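Local coordinates for protein formiminotetrahydrofolate cyclodeaminase (Thermotoga maritima, PDB 1O5H) that probably catalyses the cyclising deamination of 5-formiminotetrahydrofolate to 5,10-methenyltetrahydrofolate with release of ammonia, at residues M53-F57 / L146-T150; E70-I74 / E134-L138. One frame throughout, in Å; residues are numbered along the deposited sequence.

In the fold
Helix 36-56 ends in 53-57, the first half of interaction 1. A loop leads to helix 68-100, whose start holds 70-74; the chain runs away along that helix and returns along helix 107-141 to 134-138, where interaction 2 closes a loop of 59 residues. A short turn leads to 146-150 at the start of helix 147-172, and interaction 1 closes a wider loop of 88 residues with interaction 2 nested inside it. The two centres lie about 10 Å apart. A55 joins them, its CB packing on I74 and L138, while T150 meets L135, so four successive long helices are tied together at one end of the bundle.

Interaction 1: M53-F57 / L146-T150; sequences MVANF and LASDT
The M53 chain leaves with CG opposite the backbone N (chi1 164°) and runs on extended, which carries CE to L146 CD2 at 3.9 Å; V54, with CG1 opposite its backbone N (chi1 176°), has CG2 beside that N and facing the other helix. L146 reaches back from the N-cap position of helix 147-172. Its CB rests 3.9 Å from V54 CG2, while the L146 and F57 side chains cross at about a right angle, with L146 CD2 3.7 Å from F57 CD2. The F57 ring is in turn met at its edge, in plane, by M53 CG, so M53, F57 and L146 form one apolar cluster. One turn along, D149 CB lies 3.7 Å from V54 CG2, and D149 OD2 comes beside M53 CE. The other carboxylate oxygen, OD1, accepts a hydrogen bond from the backbone N of G36 of the second subunit, which holds the acid at the subunit boundary. The T150 side chain crosses V54 at about a right angle, so that OG1 touches both V54 methyls, 3.5 Å from CG2 and 3.6 Å from CG1, in van der Waals contact. No hydrogen bond crosses between the segments; F57 O is instead bound by N143 ND2 in the turn just before L146, and V27 of the second subunit packs on M53. The result is a buried helix-end junction of an all-helical fold, where the C-terminal end of helix 36-56 packs on the first turn of helix 147-172 next to the dimer interface.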
loop_
_atom_site.group_PDB
_atom_site.type_symbol
_atom_site.label_atom_id
_atom_site.label_comp_id
_atom_site.label_asym_id
_atom_site.label_seq_id
_atom_site.Cartn_x
_atom_site.Cartn_y
_atom_site.Cartn_z
HETATM N N MSE A 53 11.796 10.641 -1.097
HETATM C CA MSE A 53 12.950 10.187 -1.861
HETATM C C MSE A 53 13.086 10.959 -3.151
HETATM O O MSE A 53 14.142 11.500 -3.433
HETATM C CB MSE A 53 12.864 8.713 -2.155
HETATM C CG MSE A 53 13.803 8.237 -3.246
HETATM SE SE MSE A 53 13.577 6.307 -3.355
HETATM C CE MSE A 53 14.816 5.874 -5.052
ATOM N N VAL A 54 12.009 11.037 -3.916
ATOM C CA VAL A 54 12.019 11.782 -5.154
ATOM C C VAL A 54 12.393 13.245 -4.910
ATOM O O VAL A 54 13.179 13.829 -5.678
ATOM C CB VAL A 54 10.677 11.673 -5.901
ATOM C CG1 VAL A 54 10.694 12.543 -7.133
ATOM C CG2 VAL A 54 10.380 10.198 -6.289
ATOM N N ALA A 55 11.877 13.843 -3.841
ATOM C CA ALA A 55 12.212 15.244 -3.567
ATOM C C ALA A 55 13.692 15.416 -3.233
ATOM O O ALA A 55 14.335 16.361 -3.690
ATOM C CB ALA A 55 11.369 15.786 -2.468
ATOM N N ASN A 56 14.233 14.498 -2.438
ATOM C CA ASN A 56 15.657 14.510 -2.137
ATOM C C ASN A 56 16.502 14.386 -3.369
ATOM O O ASN A 56 17.462 15.129 -3.526
ATOM C CB ASN A 56 16.026 13.377 -1.201
ATOM C CG ASN A 56 15.936 13.773 0.245
ATOM O OD1 ASN A 56 16.236 14.923 0.617
ATOM N ND2 ASN A 56 15.523 12.823 1.087
ATOM N N PHE A 57 16.151 13.447 -4.242
ATOM C CA PHE A 57 16.907 13.270 -5.446
ATOM C C PHE A 57 16.684 14.398 -6.455
ATOM O O PHE A 57 17.213 14.343 -7.557
ATOM C CB PHE A 57 16.580 11.933 -6.064
ATOM C CG PHE A 57 17.404 10.803 -5.542
ATOM C CD1 PHE A 57 18.728 10.662 -5.923
ATOM C CD2 PHE A 57 16.840 9.841 -4.708
ATOM C CE1 PHE A 57 19.490 9.599 -5.462
ATOM C CE2 PHE A 57 17.598 8.765 -4.243
ATOM C CZ PHE A 57 18.922 8.646 -4.624
ATOM N N LEU A 146 12.997 9.497 -11.608
ATOM C CA LEU A 146 12.405 8.832 -10.469
ATOM C C LEU A 146 10.912 8.872 -10.616
ATOM O O LEU A 146 10.169 8.650 -9.651
ATOM C CB LEU A 146 12.853 9.477 -9.179
ATOM C CG LEU A 146 14.214 9.012 -8.675
ATOM C CD1 LEU A 146 15.311 9.876 -9.197
ATOM C CD2 LEU A 146 14.220 9.072 -7.151
ATOM N N ALA A 147 10.472 9.130 -11.847
ATOM C CA ALA A 147 9.059 9.167 -12.110
ATOM C C ALA A 147 8.419 7.881 -11.608
ATOM O O ALA A 147 7.386 7.943 -10.939
ATOM C CB ALA A 147 8.799 9.377 -13.539
ATOM N N SER A 148 9.052 6.736 -11.870
ATOM C CA SER A 148 8.539 5.462 -11.387
ATOM C C SER A 148 8.197 5.557 -9.896
ATOM O O SER A 148 7.100 5.189 -9.470
ATOM C CB SER A 148 9.541 4.345 -11.643
ATOM O OG SER A 148 10.403 4.197 -10.540
ATOM N N ASP A 149 9.116 6.090 -9.098
ATOM C CA ASP A 149 8.865 6.166 -7.665
ATOM C C ASP A 149 7.717 7.090 -7.317
ATOM O O ASP A 149 6.955 6.820 -6.406
ATOM C CB ASP A 149 10.115 6.551 -6.918
ATOM C CG ASP A 149 11.148 5.478 -6.957
ATOM O OD1 ASP A 149 10.766 4.294 -6.829
ATOM O OD2 ASP A 149 12.365 5.714 -7.109
ATOM N N THR A 150 7.579 8.176 -8.045
ATOM C CA THR A 150 6.419 9.025 -7.871
ATOM C C THR A 150 5.134 8.274 -8.174
ATOM O O THR A 150 4.176 8.348 -7.398
ATOM C CB THR A 150 6.534 10.209 -8.791
ATOM O OG1 THR A 150 7.720 10.937 -8.438
ATOM C CG2 THR A 150 5.377 11.181 -8.553
#

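Interaction 2: E70-I74 / E134-L138; sequences EMERI and ELEKL
R73 NH2 is gripped by three carboxylate oxygens: two of E134 across the contact and one of E70 a turn earlier on its own helix. E134 OE2 takes the bond at 2.9 Å through its syn lone pair, and OE1 adds a weak one at 2.8 Å, so both oxygens converge on a single nitrogen. The guanidinium and carboxylate planes stand 34° apart. E70 OE2 accepts from the same NH2 at 3.1 Å, met from above its carboxylate plane, and R73 NE adds weak bonds to both E70 oxygens. The bend of the R73 chain at chi3 (58°) folds the guanidinium back toward E70. On the other helix K137, extended beyond CG, brings NZ to E70 OE2 in a weak, long salt bridge of 3.3 Å. E70 OE2 is thus shared by the lysine and the arginine, whose nitrogens are close together, and would be expected to offset their like charges. Beneath these charged groups lies an apolar layer: L138 CD2 touches both I74 CD1 and the selenium of M71, each at 3.8 Å, and the I74 and E134 side chains slide past each other in opposite directions, with CG1 near OE1. With an alanine here in place of E134, R73 would probably lose its charge partner on the facing helix, its guanidinium would be freer to turn, and I74 CG1 would lose some of its cover. L138 also touches A51 of helix 36-56. The helix segments run roughly antiparallel, at 147°, with their axes 11.4 Å apart, a wide spacing bridged by long side chains: an interhelical salt-bridge network over an apolar layer, near the open end of the antiparallel helical hairpin made by helices 68-100 and 107-141.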
loop_
_atom_site.group_PDB
_atom_site.type_symbol
_atom_site.label_atom_id
_atom_site.label_comp_id
_atom_site.label_asym_id
_atom_site.label_seq_id
_atom_site.Cartn_x
_atom_site.Cartn_y
_atom_site.Cartn_z
ATOM N N GLU A 70 11.205 24.588 -3.332
ATOM C CA GLU A 70 10.029 23.712 -3.338
ATOM C C GLU A 70 10.329 22.276 -2.888
ATOM O O GLU A 70 9.494 21.648 -2.242
ATOM C CB GLU A 70 9.345 23.728 -4.717
ATOM C CG GLU A 70 7.944 23.123 -4.754
ATOM C CD GLU A 70 6.959 23.819 -3.823
ATOM O OE1 GLU A 70 7.286 24.922 -3.306
ATOM O OE2 GLU A 70 5.854 23.258 -3.611
HETATM N N MSE A 71 11.516 21.771 -3.219
HETATM C CA MSE A 71 11.898 20.396 -2.880
HETATM C C MSE A 71 12.219 20.240 -1.402
HETATM O O MSE A 71 11.760 19.301 -0.759
HETATM C CB MSE A 71 13.065 19.894 -3.746
HETATM C CG MSE A 71 12.736 19.800 -5.231
HETATM SE SE MSE A 71 11.325 18.530 -5.647
HETATM C CE MSE A 71 10.185 19.574 -6.882
ATOM N N GLU A 72 12.987 21.163 -0.844
ATOM C CA GLU A 72 13.259 21.099 0.589
ATOM C C GLU A 72 11.985 21.229 1.404
ATOM O O GLU A 72 11.859 20.635 2.471
ATOM C CB GLU A 72 14.260 22.153 1.002
ATOM C CG GLU A 72 15.688 21.690 0.784
ATOM C CD GLU A 72 16.638 22.827 0.401
ATOM O OE1 GLU A 72 16.161 23.900 -0.037
ATOM O OE2 GLU A 72 17.873 22.648 0.523
ATOM N N ARG A 73 11.040 21.995 0.868
ATOM C CA ARG A 73 9.737 22.185 1.475
ATOM C C ARG A 73 8.975 20.859 1.553
ATOM O O ARG A 73 8.305 20.580 2.555
ATOM C CB ARG A 73 8.947 23.229 0.676
ATOM C CG ARG A 73 7.746 23.831 1.412
ATOM C CD ARG A 73 6.678 24.454 0.496
ATOM N NE ARG A 73 6.159 23.475 -0.466
ATOM C CZ ARG A 73 5.227 22.556 -0.191
ATOM N NH1 ARG A 73 4.679 22.489 1.025
ATOM N NH2 ARG A 73 4.836 21.701 -1.137
ATOM N N ILE A 74 9.087 20.047 0.504
ATOM C CA ILE A 74 8.390 18.775 0.436
ATOM C C ILE A 74 9.035 17.776 1.379
ATOM O O ILE A 74 8.351 17.120 2.170
ATOM C CB ILE A 74 8.384 18.227 -1.007
ATOM C CG1 ILE A 74 7.534 19.121 -1.899
ATOM C CG2 ILE A 74 7.827 16.809 -1.038
ATOM C CD1 ILE A 74 7.683 18.845 -3.352
ATOM N N GLU A 134 1.400 16.802 -3.331
ATOM C CA GLU A 134 2.841 16.845 -3.485
ATOM C C GLU A 134 3.299 15.960 -4.629
ATOM O O GLU A 134 4.246 16.302 -5.361
ATOM C CB GLU A 134 3.557 16.452 -2.201
ATOM C CG GLU A 134 3.189 17.272 -0.963
ATOM C CD GLU A 134 3.616 18.729 -1.013
ATOM O OE1 GLU A 134 3.652 19.342 -2.098
ATOM O OE2 GLU A 134 3.897 19.286 0.062
ATOM N N LEU A 135 2.623 14.824 -4.790
ATOM C CA LEU A 135 2.947 13.906 -5.865
ATOM C C LEU A 135 2.637 14.595 -7.146
ATOM O O LEU A 135 3.370 14.435 -8.106
ATOM C CB LEU A 135 2.187 12.592 -5.746
ATOM C CG LEU A 135 2.677 11.694 -4.604
ATOM C CD1 LEU A 135 1.972 10.382 -4.551
ATOM C CD2 LEU A 135 4.159 11.438 -4.736
ATOM N N GLU A 136 1.599 15.425 -7.178
ATOM C CA GLU A 136 1.378 16.181 -8.410
ATOM C C GLU A 136 2.546 17.149 -8.699
ATOM O O GLU A 136 3.033 17.244 -9.840
ATOM C CB GLU A 136 0.053 16.911 -8.412
ATOM C CG GLU A 136 -0.275 17.429 -9.788
ATOM C CD GLU A 136 -1.602 18.137 -9.863
ATOM O OE1 GLU A 136 -2.482 17.929 -8.997
ATOM O OE2 GLU A 136 -1.767 18.904 -10.832
ATOM N N LYS A 137 3.015 17.849 -7.672
ATOM C CA LYS A 137 4.163 18.725 -7.858
ATOM C C LYS A 137 5.372 17.909 -8.273
ATOM O O LYS A 137 6.079 18.292 -9.199
ATOM C CB LYS A 137 4.433 19.578 -6.618
ATOM C CG LYS A 137 3.473 20.766 -6.523
ATOM C CD LYS A 137 3.407 21.401 -5.135
ATOM C CE LYS A 137 2.305 22.446 -5.096
ATOM N NZ LYS A 137 2.545 23.480 -4.059
ATOM N N LEU A 138 5.582 16.755 -7.645
ATOM C CA LEU A 138 6.735 15.938 -8.013
ATOM C C LEU A 138 6.655 15.393 -9.458
ATOM O O LEU A 138 7.635 15.410 -10.195
ATOM C CB LEU A 138 6.915 14.803 -7.019
ATOM C CG LEU A 138 7.306 15.219 -5.604
ATOM C CD1 LEU A 138 7.291 14.024 -4.699
ATOM C CD2 LEU A 138 8.667 15.872 -5.554
#